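Glutamine synthetase (Helicobacter pylori, PDB 5ZLI) is a class I-beta glutamine synthetase, a twelve-chain assembly whose subunit joins a beta-grasp domain to a catalytic domain of the glutamine synthetase family. Local coordinates at residues A319-A324 with E431-D436; A435-L440 with F446-I451; E14-C19 with Y43-L48; D28-D33 with F85-S90; Y344-R349 with V353-G358. One frame throughout, in Å; residues are numbered along the deposited sequence.

In the fold
The five contacts fall into two groups and one outlier. Contacts 3 and 4 come first along the chain, their segments alternating, and both reach the sheet of the beta-grasp domain, where strands 26-32 and 38-44 are neighbours; their centres lie about 14 Å apart and both touch the same neighbouring subunit. Contacts 1 and 2 belong to the helical part of the catalytic domain. They share Ala-435 and Asp-436 and touch each other, Phe-321 packing on Leu-440 and Phe-446, and Met-433 on Ile-451. Contact 5 falls in sequence between the two halves of contact 1, yet its centre is about 24 Å from it, at a different subunit interface. Contacts 3 and 5 lie on opposite sides of the chain's centre.

Contact 1 (A319-A324 with E431-D436); sequences AAFTNA and EEMLAD
Met-433 is the one residue of 431-436 that touches 319-324, and it meets Ala-320 and Phe-321 through two kinds of interaction. The first is plain apolar packing: Ala-320 CB points at Met-433 CB, 4.0 Å away. With a methyl group on one side and a beta carbon on the other, the two helices come close here, and the CA atoms of Ala-320 and Met-433 are 6.6 Å apart. The second is a Met-aromatic contact. Met-433 has CG anti to its backbone N (chi1 -178°), which carries the thioether along to the far end of the Phe-321 ring, by CE2 and CZ. Its SD lies 4.0 Å from the centroid of the Phe-321 ring and 54° off the ring normal, an oblique approach, with the two side chains crossing at about a right angle. No hydrogen bond links the segments. Glu-432, which does not touch 319-324, makes a salt bridge to Arg-316, one turn before Ala-320 on helix 315-322. That helix is thus joined to helix 426-434, while helix 448-466 closes over the pair, Tyr-454 meeting Phe-321 and hydrogen-bonding Ala-320 O, and Ile-451 touching Met-433. Phe-446 sets its ring edge-to-face with Phe-321.

Contact 2 (A435-L440 with F446-I451); sequences ADKQYL and FSEEFI
Leu-440 lays one methyl over the ring of Phe-446. The CD2 branch does the touching: it sits 3.5 Å from the ring centroid of Phe-446, only 12° off the normal, a CH-pi contact centred on the face. Leu-440 has CG beside the backbone N and anti to the carbonyl carbon (chi1 -65°), which places CD2 over the ring, and the two beta carbons also pack, Leu-440 CB to Phe-446 CB being 3.8 Å. Alongside the ring, Phe-446 N donates to Leu-440 O at 3.3 Å, with 151° at the hydrogen. This backbone bond ties the end of 435-440 to the residue just before Ser-447, the N-cap position of the next helix.

Lys-437 works differently. Its chain is extended beyond CG and runs past Ile-451, whose CD1 lies 4.1 Å from Lys-437 CB, towards the acid of Glu-448. The salt bridge there is long, Lys-437 NZ to Glu-448 OE2 measuring 3.7 Å. A bend at chi2 turns the Glu-448 carboxylate towards Lys-437, but its main partner is Lys-441, on OE1, and Lys-437 is a second, distant one. The contact closes the short connection between helix 438-441 and helix 448-466, with Phe-446 packed on Ala-382 of helix 377-393 and on Ile-117 of helix 114-128.

Contact 3 (E14-C19 with Y43-L48); sequences EFFEFC and YSFGAL
Cys-19 and Phe-45 face each other where helix 9-20 passes the chain leaving strand 38-44, their CA atoms 8.6 Å apart, and a type II beta turn from Ser-44 to Ala-47, with Gly-46 at positive phi (88°), bends that chain so that Phe-45 and Leu-48 both point at the helix. The Phe-45 ring is the centre of the contact. With CG anti to the backbone N, it reaches across to the helix by its CE1 corner, which lies 3.7 Å from Cys-19 CB and 4.1 Å from Phe-16 CE2. The two phenyl rings meet obliquely, centroids of Phe-16 and Phe-45 5.9 Å apart and planes at 49°. The sulfur of Cys-19 is also near, SG 5.1 Å from the Phe-45 centroid, again at a slant. Phe-16 has a second neighbour: its CZ lies 3.8 Å from Leu-48 O, which comes to the ring edge near its plane. His-50 stacks on the Phe-16 ring. Helix 9-20 is thereby fixed against the beta-grasp sheet, with Cys-19 on Val-95 of strand 94-103 and Leu-48 on Val-27 of strand 26-32, while at Tyr-43 the sheet runs on, antiparallel, into a strand of a neighbouring subunit.

Contact 4 (D28-D33 with F85-S90); sequences DFRFSD and FIDPFS
Arg-30 and Asp-87 meet through one salt bridge, whose hydrogen bond is bent and weak, and the firmer grip on the guanidinium comes from Asp-28 on the arginine's own strand. That firm part is side-on: NE and NH2 of Arg-30 both donate to Asp-28 OD2, with NE to OD2 at 2.8 Å, and the oxygen lies in the guanidinium plane, which should help fix the rotation of the group. An extended chain from CG to NE brings it there. The loose part is the bond across the segments. Arg-30 NH2 to Asp-87 OD2 spans 3.1 Å with only 125° at the hydrogen, and the carboxylate plane of Asp-87 stands 84° to the guanidinium. Asp-87 OD2 has another partner in Tyr-250 OH. The two acid oxygens, Asp-28 OD2 and Asp-87 OD2, are 4.5 Å apart, and the arginine charge probably eases that proximity. Neither side opens to solvent: Tyr-250 and Trp-38 each make cation-pi contacts with Arg-30, and Val-193 of a neighbouring subunit packs on it. The network thus bridges strands 26-32 and 84-87, both of which pair with strand 94-103 in the beta-grasp sheet, against helix 238-258, which supplies Tyr-250.

Contact 5 (Y344-R349 with V353-G358); sequences YSANNR and VRIPYG
Ile-355 and Ala-346 form the central pair, in parallel register, with Ile-355 bonding to the residues before and after Ala-346. Its N donates to Ser-345 O at 3.1 Å, nearly straight at 170°, and its O accepts from Asn-347 N at 3.1 Å. On the face of Ala-346, Ile-355 CB packs against Ala-346 CB at 3.9 Å. Tyr-344 and Ile-355 lie side by side, pointing the same way, and Ile-355 CD1 comes to the edge of the tyrosine ring, 4.1 Å from Tyr-344 CD2.

On the other face Arg-354, extended from CG to NE, runs along the backbone at Asn-348, its CD 3.4 Å from Asn-348 O. Arg-349 lays its guanidinium over one face of the Arg-354 guanidinium, planes 34° apart and Arg-349 CZ 3.8 Å from Arg-354 CZ; Pro-356 CA lies over the opposite face.

Topologically this is a parallel pair made by consecutive strands of the catalytic domain. A type II beta turn from Ser-345 to Asn-348 begins the return, and strand 366-368 pairs antiparallel with strand 351-355.

Further out, Asp-74 of a neighbouring subunit bridges to both Arg-349 and Arg-354, so one acid gathers the two arginines. Glu-367 holds Arg-354 NH1 from within the chain, while Tyr-344 OH is anchored on Gly-399 O; Asn-348 OD1 accepts from Ser-350 N and its ND2 bonds Ile-404 O.

Contact 1 (A319-A324 with E431-D436)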
# COMPACT_ATOMS: atom_id res chain seq x y z
N ALA B 319 21.98 45.50 23.42
CA ALA B 319 21.46 44.43 22.58
C ALA B 319 21.28 43.14 23.36
O ALA B 319 20.38 42.37 23.06
CB ALA B 319 22.39 44.19 21.40
N ALA B 320 22.10 42.92 24.40
CA ALA B 320 21.99 41.76 25.28
C ALA B 320 20.64 41.65 26.00
O ALA B 320 20.28 40.55 26.45
CB ALA B 320 23.14 41.78 26.28
N PHE B 321 19.90 42.74 26.18
CA PHE B 321 18.60 42.55 26.78
C PHE B 321 17.46 42.67 25.79
O PHE B 321 16.40 42.06 26.02
CB PHE B 321 18.36 43.57 27.90
CG PHE B 321 19.39 43.52 28.97
CD1 PHE B 321 19.31 42.58 29.97
CD2 PHE B 321 20.43 44.44 28.99
CE1 PHE B 321 20.26 42.53 30.98
CE2 PHE B 321 21.38 44.40 30.00
CZ PHE B 321 21.29 43.45 31.00
N THR B 322 17.67 43.43 24.70
CA THR B 322 16.65 43.63 23.68
C THR B 322 16.71 42.60 22.57
O THR B 322 15.71 42.40 21.87
CB THR B 322 16.77 45.02 23.04
OG1 THR B 322 18.11 45.22 22.59
CG2 THR B 322 16.41 46.08 24.05
N ASN B 323 17.89 41.99 22.37
CA ASN B 323 18.14 40.99 21.32
C ASN B 323 18.85 39.82 22.01
O ASN B 323 20.06 39.59 21.81
CB ASN B 323 18.96 41.59 20.19
CG ASN B 323 18.25 42.77 19.59
OD1 ASN B 323 18.27 43.87 20.14
ND2 ASN B 323 17.59 42.55 18.45
N ALA B 324 18.07 39.05 22.78
CA ALA B 324 18.59 38.20 23.84
C ALA B 324 18.70 36.74 23.43
O ALA B 324 18.92 35.87 24.29
CB ALA B 324 17.72 38.36 25.09
N GLU B 431 29.52 40.39 25.92
CA GLU B 431 30.81 41.03 26.15
C GLU B 431 30.66 42.56 26.21
O GLU B 431 31.10 43.21 27.16
CB GLU B 431 31.77 40.56 25.06
CG GLU B 431 32.26 39.13 25.29
CD GLU B 431 32.90 38.46 24.07
OE1 GLU B 431 33.06 39.11 23.00
OE2 GLU B 431 33.26 37.27 24.20
N GLU B 432 29.99 43.15 25.21
CA GLU B 432 29.81 44.60 25.22
C GLU B 432 29.02 45.04 26.44
O GLU B 432 29.28 46.10 27.01
CB GLU B 432 29.13 45.07 23.93
CG GLU B 432 29.96 44.71 22.71
CD GLU B 432 30.93 45.77 22.29
OE1 GLU B 432 30.67 46.96 22.56
OE2 GLU B 432 31.98 45.39 21.73
N MET B 433 28.02 44.25 26.84
CA MET B 433 27.29 44.62 28.04
C MET B 433 28.15 44.50 29.27
O MET B 433 28.16 45.40 30.13
CB MET B 433 26.05 43.77 28.23
CG MET B 433 25.32 44.24 29.47
SD MET B 433 24.35 43.00 30.31
CE MET B 433 25.64 41.99 31.02
N LEU B 434 28.86 43.39 29.41
CA LEU B 434 29.63 43.15 30.61
C LEU B 434 30.75 44.16 30.77
O LEU B 434 31.15 44.46 31.89
CB LEU B 434 30.20 41.74 30.59
CG LEU B 434 29.16 40.66 30.81
CD1 LEU B 434 29.77 39.27 30.62
CD2 LEU B 434 28.66 40.82 32.22
N ALA B 435 31.23 44.72 29.67
CA ALA B 435 32.26 45.75 29.70
C ALA B 435 31.69 47.16 29.81
O ALA B 435 32.45 48.13 29.80
CB ALA B 435 33.15 45.64 28.48
N ASP B 436 30.38 47.28 29.92
CA ASP B 436 29.68 48.56 30.07
C ASP B 436 28.38 48.26 30.80
O ASP B 436 27.32 48.08 30.21
CB ASP B 436 29.35 49.22 28.74
CG ASP B 436 28.93 50.64 28.93
OD1 ASP B 436 28.51 51.28 27.94
OD2 ASP B 436 28.91 51.06 30.12

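Contact 2 (A435-L440 with F446-I451)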
# COMPACT_ATOMS: atom_id res chain seq x y z
N ALA B 435 31.23 44.72 29.67
CA ALA B 435 32.26 45.75 29.70
C ALA B 435 31.69 47.16 29.81
O ALA B 435 32.45 48.13 29.80
CB ALA B 435 33.15 45.64 28.48
N ASP B 436 30.38 47.28 29.92
CA ASP B 436 29.68 48.56 30.07
C ASP B 436 28.38 48.26 30.80
O ASP B 436 27.32 48.08 30.21
CB ASP B 436 29.35 49.22 28.74
CG ASP B 436 28.93 50.64 28.93
OD1 ASP B 436 28.51 51.28 27.94
OD2 ASP B 436 28.91 51.06 30.12
N LYS B 437 28.47 48.18 32.12
CA LYS B 437 27.33 47.75 32.88
C LYS B 437 26.92 48.80 33.89
O LYS B 437 25.93 48.59 34.60
CB LYS B 437 27.67 46.42 33.56
CG LYS B 437 29.16 46.25 33.84
CD LYS B 437 29.49 44.88 34.43
CE LYS B 437 30.97 44.75 34.81
NZ LYS B 437 31.38 43.35 35.18
N GLN B 438 27.58 49.95 33.90
CA GLN B 438 27.38 50.87 35.02
C GLN B 438 26.06 51.62 34.91
O GLN B 438 25.39 51.85 35.92
CB GLN B 438 28.56 51.83 35.16
CG GLN B 438 28.81 52.24 36.60
CD GLN B 438 28.96 51.04 37.53
OE1 GLN B 438 28.21 50.88 38.51
NE2 GLN B 438 29.93 50.17 37.23
N TYR B 439 25.67 52.02 33.71
CA TYR B 439 24.44 52.78 33.58
C TYR B 439 23.22 51.97 33.99
O TYR B 439 22.16 52.55 34.23
CB TYR B 439 24.26 53.25 32.16
CG TYR B 439 24.04 52.13 31.20
CD1 TYR B 439 25.10 51.41 30.69
CD2 TYR B 439 22.75 51.76 30.84
CE1 TYR B 439 24.90 50.37 29.82
CE2 TYR B 439 22.54 50.70 29.97
CZ TYR B 439 23.62 50.02 29.47
OH TYR B 439 23.41 48.97 28.60
N LEU B 440 23.34 50.64 34.05
CA LEU B 440 22.27 49.81 34.59
C LEU B 440 22.32 49.70 36.10
O LEU B 440 21.28 49.55 36.75
CB LEU B 440 22.37 48.41 34.00
CG LEU B 440 22.12 48.38 32.51
CD1 LEU B 440 22.72 47.10 31.91
CD2 LEU B 440 20.61 48.45 32.35
N PHE B 446 19.66 47.14 38.28
CA PHE B 446 20.22 45.87 37.84
C PHE B 446 21.34 45.58 38.83
O PHE B 446 22.46 46.07 38.69
CB PHE B 446 20.74 45.97 36.38
CG PHE B 446 19.66 46.11 35.32
CD1 PHE B 446 18.86 47.25 35.25
CD2 PHE B 446 19.50 45.15 34.34
CE1 PHE B 446 17.90 47.38 34.29
CE2 PHE B 446 18.55 45.29 33.36
CZ PHE B 446 17.75 46.41 33.34
N SER B 447 21.04 44.80 39.86
CA SER B 447 22.10 44.42 40.78
C SER B 447 23.11 43.51 40.08
O SER B 447 22.80 42.82 39.11
CB SER B 447 21.50 43.75 42.00
OG SER B 447 21.24 42.39 41.74
N GLU B 448 24.35 43.51 40.57
CA GLU B 448 25.39 42.77 39.87
C GLU B 448 25.16 41.27 39.94
O GLU B 448 25.43 40.56 38.97
CB GLU B 448 26.77 43.12 40.41
CG GLU B 448 27.91 42.24 39.87
CD GLU B 448 28.60 42.75 38.62
OE1 GLU B 448 28.21 43.83 38.10
OE2 GLU B 448 29.55 42.05 38.18
N GLU B 449 24.67 40.76 41.08
CA GLU B 449 24.31 39.35 41.13
C GLU B 449 23.42 38.98 39.95
O GLU B 449 23.74 38.05 39.20
CB GLU B 449 23.66 39.01 42.47
CG GLU B 449 24.67 38.45 43.46
CD GLU B 449 24.36 38.75 44.92
OE1 GLU B 449 25.31 38.78 45.74
OE2 GLU B 449 23.17 38.95 45.25
N PHE B 450 22.36 39.75 39.72
CA PHE B 450 21.50 39.49 38.56
C PHE B 450 22.30 39.47 37.25
O PHE B 450 22.16 38.54 36.46
CB PHE B 450 20.36 40.51 38.47
CG PHE B 450 19.61 40.47 37.14
CD1 PHE B 450 18.63 39.52 36.91
CD2 PHE B 450 19.94 41.33 36.11
CE1 PHE B 450 17.96 39.48 35.69
CE2 PHE B 450 19.28 41.27 34.90
CZ PHE B 450 18.30 40.33 34.69
N ILE B 451 23.12 40.50 36.99
CA ILE B 451 23.84 40.59 35.72
C ILE B 451 24.68 39.36 35.50
O ILE B 451 24.80 38.85 34.38
CB ILE B 451 24.74 41.84 35.67
CG1 ILE B 451 23.94 43.14 35.50
CG2 ILE B 451 25.83 41.70 34.59
CD1 ILE B 451 24.78 44.42 35.74

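Contact 3 (E14-C19 with Y43-L48)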
# COMPACT_ATOMS: atom_id res chain seq x y z
N GLU B 14 -12.10 44.39 46.48
CA GLU B 14 -12.85 44.51 45.24
C GLU B 14 -12.45 43.42 44.27
O GLU B 14 -13.25 43.02 43.42
CB GLU B 14 -12.62 45.87 44.63
CG GLU B 14 -11.18 46.16 44.29
CD GLU B 14 -11.05 47.46 43.55
OE1 GLU B 14 -10.80 47.42 42.33
OE2 GLU B 14 -11.23 48.53 44.18
N PHE B 15 -11.22 42.95 44.39
CA PHE B 15 -10.79 41.82 43.59
C PHE B 15 -11.60 40.58 43.93
O PHE B 15 -12.02 39.85 43.04
CB PHE B 15 -9.30 41.59 43.79
CG PHE B 15 -8.83 40.25 43.37
CD1 PHE B 15 -8.94 39.16 44.23
CD2 PHE B 15 -8.29 40.07 42.12
CE1 PHE B 15 -8.51 37.94 43.84
CE2 PHE B 15 -7.85 38.85 41.71
CZ PHE B 15 -7.96 37.78 42.57
N PHE B 16 -11.81 40.32 45.23
CA PHE B 16 -12.64 39.19 45.65
C PHE B 16 -14.07 39.29 45.13
O PHE B 16 -14.71 38.26 44.87
CB PHE B 16 -12.70 39.10 47.16
CG PHE B 16 -11.83 38.07 47.72
CD1 PHE B 16 -10.48 38.31 47.88
CD2 PHE B 16 -12.34 36.84 48.05
CE1 PHE B 16 -9.65 37.34 48.41
CE2 PHE B 16 -11.53 35.86 48.57
CZ PHE B 16 -10.18 36.11 48.74
N GLU B 17 -14.60 40.50 45.03
CA GLU B 17 -15.97 40.65 44.54
C GLU B 17 -16.03 40.46 43.03
O GLU B 17 -17.00 39.90 42.51
CB GLU B 17 -16.50 42.02 44.96
CG GLU B 17 -17.82 42.43 44.29
CD GLU B 17 -17.64 43.22 42.99
OE1 GLU B 17 -18.67 43.62 42.40
OE2 GLU B 17 -16.49 43.45 42.56
N PHE B 18 -15.02 40.95 42.32
CA PHE B 18 -14.87 40.67 40.89
C PHE B 18 -14.98 39.17 40.62
O PHE B 18 -15.61 38.75 39.64
CB PHE B 18 -13.53 41.25 40.45
CG PHE B 18 -13.12 40.96 39.02
CD1 PHE B 18 -13.59 41.72 37.97
CD2 PHE B 18 -12.18 39.98 38.75
CE1 PHE B 18 -13.18 41.47 36.66
CE2 PHE B 18 -11.77 39.74 37.45
CZ PHE B 18 -12.27 40.48 36.41
N CYS B 19 -14.39 38.35 41.49
CA CYS B 19 -14.45 36.90 41.34
C CYS B 19 -15.85 36.33 41.62
O CYS B 19 -16.34 35.47 40.87
CB CYS B 19 -13.40 36.24 42.23
SG CYS B 19 -11.68 36.58 41.71
N TYR B 43 -4.78 28.34 41.76
CA TYR B 43 -5.36 28.00 43.05
C TYR B 43 -6.85 27.83 42.88
O TYR B 43 -7.50 28.63 42.20
CB TYR B 43 -5.08 29.06 44.12
CG TYR B 43 -3.87 28.80 45.00
CD1 TYR B 43 -2.59 29.26 44.66
CD2 TYR B 43 -4.01 28.11 46.21
CE1 TYR B 43 -1.49 29.04 45.49
CE2 TYR B 43 -2.92 27.88 47.04
CZ TYR B 43 -1.67 28.34 46.68
OH TYR B 43 -0.61 28.10 47.52
N SER B 44 -7.38 26.76 43.45
CA SER B 44 -8.81 26.59 43.52
C SER B 44 -9.38 27.74 44.31
O SER B 44 -9.04 27.92 45.49
CB SER B 44 -9.11 25.24 44.20
OG SER B 44 -10.48 24.84 44.14
N PHE B 45 -10.18 28.59 43.66
CA PHE B 45 -10.76 29.72 44.37
C PHE B 45 -11.52 29.16 45.57
O PHE B 45 -11.90 27.99 45.60
CB PHE B 45 -11.70 30.54 43.47
CG PHE B 45 -12.39 31.70 44.16
CD1 PHE B 45 -11.73 32.90 44.38
CD2 PHE B 45 -13.70 31.59 44.60
CE1 PHE B 45 -12.37 33.96 45.00
CE2 PHE B 45 -14.35 32.65 45.23
CZ PHE B 45 -13.68 33.83 45.43
N GLY B 46 -11.75 30.01 46.56
CA GLY B 46 -12.44 29.54 47.73
C GLY B 46 -11.47 28.99 48.74
O GLY B 46 -11.76 28.98 49.93
N ALA B 47 -10.33 28.51 48.26
CA ALA B 47 -9.21 28.15 49.09
C ALA B 47 -8.25 29.31 49.18
O ALA B 47 -7.16 29.18 49.73
CB ALA B 47 -8.51 26.92 48.52
N LEU B 48 -8.69 30.47 48.70
CA LEU B 48 -7.89 31.68 48.71
C LEU B 48 -8.18 32.48 49.96
O LEU B 48 -9.34 32.77 50.27
CB LEU B 48 -8.15 32.57 47.51
CG LEU B 48 -7.18 32.46 46.35
CD1 LEU B 48 -7.44 33.64 45.43
CD2 LEU B 48 -5.79 32.52 46.92

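Contact 4 (D28-D33 with F85-S90)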
# COMPACT_ATOMS: atom_id res chain seq x y z
N ASP B 28 -5.19 32.18 38.48
CA ASP B 28 -4.00 31.77 37.73
C ASP B 28 -2.94 32.84 37.99
O ASP B 28 -2.89 33.88 37.33
CB ASP B 28 -4.35 31.64 36.23
CG ASP B 28 -3.41 30.68 35.49
OD1 ASP B 28 -2.77 29.83 36.16
OD2 ASP B 28 -3.34 30.75 34.23
N PHE B 29 -2.09 32.59 38.99
CA PHE B 29 -1.06 33.56 39.33
C PHE B 29 0.05 33.42 38.30
O PHE B 29 0.66 32.35 38.21
CB PHE B 29 -0.51 33.31 40.72
CG PHE B 29 -1.54 33.36 41.78
CD1 PHE B 29 -2.23 34.52 42.01
CD2 PHE B 29 -1.79 32.27 42.58
CE1 PHE B 29 -3.21 34.61 42.99
CE2 PHE B 29 -2.76 32.35 43.58
CZ PHE B 29 -3.48 33.51 43.79
N ARG B 30 0.34 34.49 37.58
CA ARG B 30 1.33 34.40 36.53
C ARG B 30 2.52 35.30 36.80
O ARG B 30 2.39 36.39 37.38
CB ARG B 30 0.71 34.69 35.20
CG ARG B 30 -0.28 33.65 34.86
CD ARG B 30 -0.53 33.59 33.40
NE ARG B 30 -1.57 32.61 33.15
CZ ARG B 30 -2.20 32.49 32.01
NH1 ARG B 30 -1.88 33.32 31.02
NH2 ARG B 30 -3.15 31.56 31.85
N PHE B 31 3.70 34.82 36.41
CA PHE B 31 4.95 35.48 36.73
C PHE B 31 5.96 35.11 35.66
O PHE B 31 5.85 34.07 35.02
CB PHE B 31 5.47 35.10 38.13
CG PHE B 31 5.78 33.64 38.31
CD1 PHE B 31 4.77 32.73 38.60
CD2 PHE B 31 7.08 33.16 38.20
CE1 PHE B 31 5.06 31.37 38.79
CE2 PHE B 31 7.38 31.78 38.38
CZ PHE B 31 6.38 30.89 38.68
N SER B 32 6.92 35.99 35.45
CA SER B 32 7.87 35.87 34.36
C SER B 32 9.25 35.58 34.93
O SER B 32 9.75 36.36 35.75
CB SER B 32 7.88 37.16 33.53
OG SER B 32 6.54 37.62 33.33
N ASP B 33 9.83 34.46 34.53
CA ASP B 33 11.23 34.18 34.85
C ASP B 33 12.11 35.10 34.02
O ASP B 33 11.63 35.95 33.28
CB ASP B 33 11.56 32.69 34.65
CG ASP B 33 11.65 32.24 33.17
OD1 ASP B 33 11.03 32.84 32.25
OD2 ASP B 33 12.38 31.25 32.94
N PHE B 85 -7.32 39.67 34.62
CA PHE B 85 -8.31 39.47 33.59
C PHE B 85 -8.81 38.05 33.64
O PHE B 85 -8.07 37.14 34.03
CB PHE B 85 -7.73 39.78 32.23
CG PHE B 85 -6.58 38.91 31.86
CD1 PHE B 85 -5.31 39.13 32.41
CD2 PHE B 85 -6.73 37.89 30.92
CE1 PHE B 85 -4.20 38.33 32.05
CE2 PHE B 85 -5.64 37.11 30.55
CZ PHE B 85 -4.38 37.32 31.12
N ILE B 86 -10.05 37.85 33.22
CA ILE B 86 -10.56 36.49 33.08
C ILE B 86 -9.96 35.84 31.84
O ILE B 86 -10.08 36.37 30.73
CB ILE B 86 -12.09 36.48 33.02
CG1 ILE B 86 -12.67 36.86 34.39
CG2 ILE B 86 -12.57 35.17 32.50
CD1 ILE B 86 -14.21 36.84 34.46
N ASP B 87 -9.35 34.68 32.02
CA ASP B 87 -8.78 33.95 30.89
C ASP B 87 -9.90 33.39 30.02
O ASP B 87 -10.68 32.54 30.50
CB ASP B 87 -7.86 32.87 31.42
CG ASP B 87 -6.97 32.27 30.35
OD1 ASP B 87 -7.13 32.64 29.18
OD2 ASP B 87 -6.04 31.51 30.71
N PRO B 88 -10.01 33.79 28.74
CA PRO B 88 -11.11 33.29 27.90
C PRO B 88 -10.95 31.84 27.52
O PRO B 88 -11.96 31.15 27.31
CB PRO B 88 -11.07 34.20 26.67
CG PRO B 88 -9.65 34.58 26.57
CD PRO B 88 -9.14 34.72 28.00
N PHE B 89 -9.71 31.34 27.48
CA PHE B 89 -9.46 30.03 26.90
C PHE B 89 -9.84 28.91 27.85
O PHE B 89 -10.48 27.95 27.43
CB PHE B 89 -8.00 29.88 26.52
CG PHE B 89 -7.49 30.96 25.64
CD1 PHE B 89 -7.97 31.08 24.35
CD2 PHE B 89 -6.52 31.84 26.09
CE1 PHE B 89 -7.51 32.09 23.50
CE2 PHE B 89 -6.05 32.85 25.27
CZ PHE B 89 -6.55 32.98 23.97
N SER B 90 -9.49 29.05 29.13
CA SER B 90 -9.71 27.96 30.08
C SER B 90 -11.17 27.53 30.09
O SER B 90 -12.08 28.37 30.05
CB SER B 90 -9.26 28.35 31.49
OG SER B 90 -9.86 29.56 31.89

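Contact 5 (Y344-R349 with V353-G358)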
# COMPACT_ATOMS: atom_id res chain seq x y z
N TYR B 344 19.97 57.50 13.62
CA TYR B 344 18.58 57.90 13.60
C TYR B 344 18.28 58.63 12.29
O TYR B 344 19.17 59.19 11.65
CB TYR B 344 18.26 58.80 14.83
CG TYR B 344 19.18 60.04 14.95
CD1 TYR B 344 20.50 59.92 15.40
CD2 TYR B 344 18.73 61.33 14.61
CE1 TYR B 344 21.34 61.03 15.50
CE2 TYR B 344 19.57 62.43 14.70
CZ TYR B 344 20.87 62.28 15.15
OH TYR B 344 21.70 63.37 15.25
N SER B 345 17.01 58.59 11.88
CA SER B 345 16.56 59.33 10.70
C SER B 345 15.04 59.33 10.67
O SER B 345 14.41 58.34 11.06
CB SER B 345 17.12 58.76 9.40
OG SER B 345 18.51 58.99 9.33
N ALA B 346 14.46 60.43 10.22
CA ALA B 346 13.03 60.47 10.04
C ALA B 346 12.66 59.68 8.79
O ALA B 346 13.35 59.74 7.77
CB ALA B 346 12.52 61.90 9.94
N ASN B 347 11.57 58.91 8.90
CA ASN B 347 11.04 58.16 7.77
C ASN B 347 12.03 57.12 7.23
O ASN B 347 12.01 56.79 6.04
CB ASN B 347 10.64 59.12 6.66
CG ASN B 347 10.02 60.37 7.19
OD1 ASN B 347 9.09 60.32 8.00
ND2 ASN B 347 10.61 61.52 6.85
N ASN B 348 12.94 56.61 8.06
CA ASN B 348 13.98 55.72 7.59
C ASN B 348 13.90 54.37 8.29
O ASN B 348 14.10 54.28 9.51
CB ASN B 348 15.34 56.37 7.80
CG ASN B 348 16.44 55.76 6.96
OD1 ASN B 348 16.47 54.55 6.74
ND2 ASN B 348 17.35 56.60 6.50
N ARG B 349 13.65 53.31 7.53
CA ARG B 349 13.57 51.96 8.09
C ARG B 349 14.85 51.17 7.94
O ARG B 349 14.87 49.99 8.31
CB ARG B 349 12.40 51.18 7.46
CG ARG B 349 11.10 51.84 7.72
CD ARG B 349 9.99 50.85 7.61
NE ARG B 349 8.84 51.24 8.41
CZ ARG B 349 8.07 52.31 8.22
NH1 ARG B 349 8.34 53.16 7.25
NH2 ARG B 349 7.04 52.53 9.03
N VAL B 353 17.24 53.72 14.99
CA VAL B 353 16.16 54.50 15.55
C VAL B 353 15.47 55.22 14.41
O VAL B 353 16.09 55.60 13.41
CB VAL B 353 16.61 55.50 16.62
CG1 VAL B 353 15.41 55.91 17.48
CG2 VAL B 353 17.74 54.89 17.44
N ARG B 354 14.17 55.43 14.58
CA ARG B 354 13.40 56.04 13.52
C ARG B 354 12.52 57.11 14.13
O ARG B 354 11.90 56.89 15.17
CB ARG B 354 12.55 55.01 12.79
CG ARG B 354 11.47 55.62 12.00
CD ARG B 354 11.02 54.67 10.96
NE ARG B 354 9.73 55.10 10.48
CZ ARG B 354 8.62 54.78 11.09
NH1 ARG B 354 8.68 53.97 12.13
NH2 ARG B 354 7.46 55.21 10.61
N ILE B 355 12.50 58.27 13.49
CA ILE B 355 11.60 59.35 13.84
C ILE B 355 10.37 59.25 12.94
O ILE B 355 10.50 59.43 11.71
CB ILE B 355 12.28 60.71 13.69
CG1 ILE B 355 13.49 60.78 14.60
CG2 ILE B 355 11.34 61.79 14.06
CD1 ILE B 355 14.79 60.35 13.91
N PRO B 356 9.21 58.90 13.47
CA PRO B 356 8.01 58.84 12.62
C PRO B 356 7.60 60.20 12.06
O PRO B 356 7.92 61.26 12.61
CB PRO B 356 6.94 58.28 13.57
CG PRO B 356 7.74 57.52 14.64
CD PRO B 356 8.99 58.32 14.81
N TYR B 357 6.79 60.13 11.00
CA TYR B 357 6.40 61.31 10.22
C TYR B 357 5.52 62.27 11.03
O TYR B 357 5.79 63.48 11.06
CB TYR B 357 5.66 60.86 8.96
CG TYR B 357 4.86 61.98 8.37
CD1 TYR B 357 3.50 62.11 8.65
CD2 TYR B 357 5.47 62.97 7.61
CE1 TYR B 357 2.77 63.16 8.15
CE2 TYR B 357 4.74 64.04 7.11
CZ TYR B 357 3.39 64.12 7.38
OH TYR B 357 2.65 65.17 6.88
N GLY B 358 4.44 61.77 11.65
CA GLY B 358 3.48 62.60 12.35
C GLY B 358 4.10 63.58 13.34
O GLY B 358 4.00 64.79 13.14